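Putative restriction endonuclease domain-containing protein (Anabaena variabilis, PDB 3OT2) is of unknown function but is probably a nuclease of the PD-(D/E)XK restriction endonuclease-like superfamily. Local coordinates at residues W138-D143 with D181-L186. Numbering follows the deposited sequence. Where two conformers were deposited one is given.
With ACT (acetate ion), chain C.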
loop_
_atom_site.group_PDB
_atom_site.type_symbol
_atom_site.label_atom_id
_atom_site.label_comp_id
_atom_site.label_asym_id
_atom_site.label_seq_id
_atom_site.Cartn_x
_atom_site.Cartn_y
_atom_site.Cartn_z
ATOM N N TRP A 138 -5.845 -0.677 9.488
ATOM C CA TRP A 138 -6.769 -0.160 8.487
ATOM C C TRP A 138 -6.160 1.047 7.820
ATOM O O TRP A 138 -5.740 1.977 8.514
ATOM C CB TRP A 138 -8.111 0.298 9.114
ATOM C CG TRP A 138 -9.197 -0.730 9.293
ATOM C CD1 TRP A 138 -9.091 -2.087 9.233
ATOM C CD2 TRP A 138 -10.546 -0.445 9.665
ATOM N NE1 TRP A 138 -10.315 -2.667 9.469
ATOM C CE2 TRP A 138 -11.233 -1.676 9.727
ATOM C CE3 TRP A 138 -11.261 0.750 9.890
ATOM C CZ2 TRP A 138 -12.606 -1.753 10.009
ATOM C CZ3 TRP A 138 -12.619 0.676 10.161
ATOM C CH2 TRP A 138 -13.278 -0.565 10.224
ATOM N N LEU A 139 -6.134 1.057 6.490
ATOM C CA LEU A 139 -5.724 2.232 5.731
ATOM C C LEU A 139 -6.960 2.666 4.962
ATOM O O LEU A 139 -7.387 1.979 4.029
ATOM C CB LEU A 139 -4.499 1.997 4.814
ATOM C CG LEU A 139 -4.125 3.178 3.888
ATOM C CD1 LEU A 139 -3.991 4.477 4.653
ATOM C CD2 LEU A 139 -2.858 2.891 3.133
ATOM N N ILE A 140 -7.584 3.749 5.417
ATOM C CA ILE A 140 -8.811 4.296 4.825
ATOM C C ILE A 140 -8.429 5.361 3.804
ATOM O O ILE A 140 -7.678 6.284 4.121
ATOM C CB ILE A 140 -9.781 4.877 5.908
ATOM C CG1 ILE A 140 -10.220 3.791 6.914
ATOM C CG2 ILE A 140 -11.005 5.597 5.237
ATOM C CD1 ILE A 140 -10.947 4.316 8.165
ATOM N N ASP A 141 -8.937 5.219 2.581
ATOM C CA ASP A 141 -8.704 6.179 1.504
ATOM C C ASP A 141 -10.049 6.840 1.162
ATOM O O ASP A 141 -10.814 6.267 0.383
ATOM C CB ASP A 141 -8.081 5.491 0.274
ATOM C CG ASP A 141 -7.789 6.444 -0.877
ATOM O OD1 ASP A 141 -8.374 7.551 -0.907
ATOM O OD2 ASP A 141 -6.937 6.117 -1.703
ATOM N N PRO A 142 -10.369 8.017 1.742
ATOM C CA PRO A 142 -11.692 8.638 1.483
ATOM C C PRO A 142 -11.958 8.891 0.007
ATOM O O PRO A 142 -13.035 8.531 -0.463
ATOM C CB PRO A 142 -11.643 9.948 2.278
ATOM C CG PRO A 142 -10.696 9.625 3.411
ATOM C CD PRO A 142 -9.614 8.789 2.746
ATOM N N ASP A 143 -10.959 9.413 -0.739
ATOM C CA ASP A 143 -11.124 9.710 -2.151
ATOM C C ASP A 143 -11.494 8.489 -2.975
ATOM O O ASP A 143 -12.322 8.603 -3.873
ATOM C CB ASP A 143 -9.861 10.367 -2.742
ATOM C CG ASP A 143 -9.600 11.809 -2.314
ATOM O OD1 ASP A 143 -10.518 12.445 -1.738
ATOM O OD2 ASP A 143 -8.473 12.291 -2.532
ATOM N N ASP A 181 -21.479 2.691 4.758
ATOM C CA ASP A 181 -21.671 3.339 6.058
ATOM C C ASP A 181 -20.482 4.213 6.414
ATOM O O ASP A 181 -20.673 5.338 6.877
ATOM C CB ASP A 181 -21.901 2.310 7.189
ATOM C CG ASP A 181 -23.266 1.632 7.200
ATOM O OD1 ASP A 181 -24.205 2.171 6.576
ATOM O OD2 ASP A 181 -23.390 0.555 7.834
ATOM N N LEU A 182 -19.260 3.697 6.209
ATOM C CA LEU A 182 -18.046 4.430 6.519
ATOM C C LEU A 182 -17.974 5.750 5.745
ATOM O O LEU A 182 -17.777 6.799 6.347
ATOM C CB LEU A 182 -16.816 3.569 6.167
ATOM C CG LEU A 182 -15.538 3.741 7.000
ATOM C CD1 LEU A 182 -14.506 2.719 6.573
ATOM C CD2 LEU A 182 -14.942 5.115 6.866
ATOM N N PHE A 183 -18.099 5.697 4.417
ATOM C CA PHE A 183 -17.930 6.887 3.589
ATOM C C PHE A 183 -19.190 7.790 3.580
ATOM O O PHE A 183 -19.088 8.950 3.186
ATOM C CB PHE A 183 -17.415 6.513 2.184
ATOM C CG PHE A 183 -16.060 5.832 2.326
ATOM C CD1 PHE A 183 -14.937 6.553 2.714
ATOM C CD2 PHE A 183 -15.930 4.452 2.172
ATOM C CE1 PHE A 183 -13.706 5.911 2.936
ATOM C CE2 PHE A 183 -14.696 3.810 2.397
ATOM C CZ PHE A 183 -13.596 4.544 2.783
ATOM N N SER A 184 -20.309 7.336 4.170
ATOM C CA SER A 184 -21.495 8.185 4.352
ATOM C C SER A 184 -21.200 9.261 5.428
ATOM O O SER A 184 -21.914 10.269 5.525
ATOM C CB SER A 184 -22.717 7.358 4.755
ATOM O OG SER A 184 -22.654 6.974 6.122
ATOM N N TRP A 185 -20.144 9.039 6.242
ATOM C CA TRP A 185 -19.745 9.984 7.286
ATOM C C TRP A 185 -19.191 11.279 6.673
ATOM O O TRP A 185 -18.973 12.246 7.406
ATOM C CB TRP A 185 -18.709 9.352 8.229
ATOM C CG TRP A 185 -19.181 8.105 8.937
ATOM C CD1 TRP A 185 -20.472 7.735 9.199
ATOM C CD2 TRP A 185 -18.345 7.096 9.528
ATOM N NE1 TRP A 185 -20.490 6.545 9.899
ATOM C CE2 TRP A 185 -19.199 6.134 10.114
ATOM C CE3 TRP A 185 -16.954 6.933 9.650
ATOM C CZ2 TRP A 185 -18.708 5.034 10.826
ATOM C CZ3 TRP A 185 -16.465 5.815 10.319
ATOM C CH2 TRP A 185 -17.336 4.875 10.889
ATOM N N LEU A 186 -19.007 11.305 5.330
ATOM C CA LEU A 186 -18.571 12.466 4.562
ATOM C C LEU A 186 -19.751 13.358 4.183
ATOM O O LEU A 186 -19.556 14.524 3.797
ATOM C CB LEU A 186 -17.844 12.013 3.285
ATOM C CG LEU A 186 -16.497 11.283 3.474
ATOM C CD1 LEU A 186 -15.914 10.839 2.123
ATOM C CD2 LEU A 186 -15.491 12.151 4.204
HETATM C C ACT C . -7.308 10.601 -0.230
HETATM O O ACT C . -8.430 10.390 0.200
HETATM O OXT ACT C . -6.778 9.782 -1.051
HETATM C CH3 ACT C . -6.624 11.889 0.157
#
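The ring of Phe-183 meets the strand end obliquely: CE1 lies 3.6 Å from Ile-140 CG2 and 3.7 Å from Pro-142 CA, with the carbonyl oxygen of Asp-141 also close by. One face of that ring has Leu-182 CD2 over its rim. The Trp-185 indole takes Leu-182 CA over the centre of one face and Asp-181 O toward the rim of the same face. Ile-140 uses both branches: CG2, set anti to the backbone N (CG1 at chi1 -60°), reaches Phe-183, while CD1 approaches Leu-182 CD1 at 4.2 Å. Farther on, Pro-142 CB loosely touches Leu-186 CD1 at 4.4 Å, and both residues also rest on Ile-45 of helix 40-57. Cutting Phe-183 back to an alanine would probably open a gap beside Ile-140 CG2 and Pro-142 CA, leaving mainly the looser Leu-182 and Leu-186 contacts. Asp-141 faces away from this apolar layer and is hydrogen-bonded through OD2 to Thr-120 OG1 of the second subunit. An acetate sits beside the turn, accepting a nearly straight hydrogen bond (164°) from Asp-143 N to its O. Altogether, C-terminal helix 179-183 and the residues after it pack against the end of strand 136-141, an inner strand of the mixed sheet, consistent with the PD-(D/E)XK nuclease-like fold expected of this family.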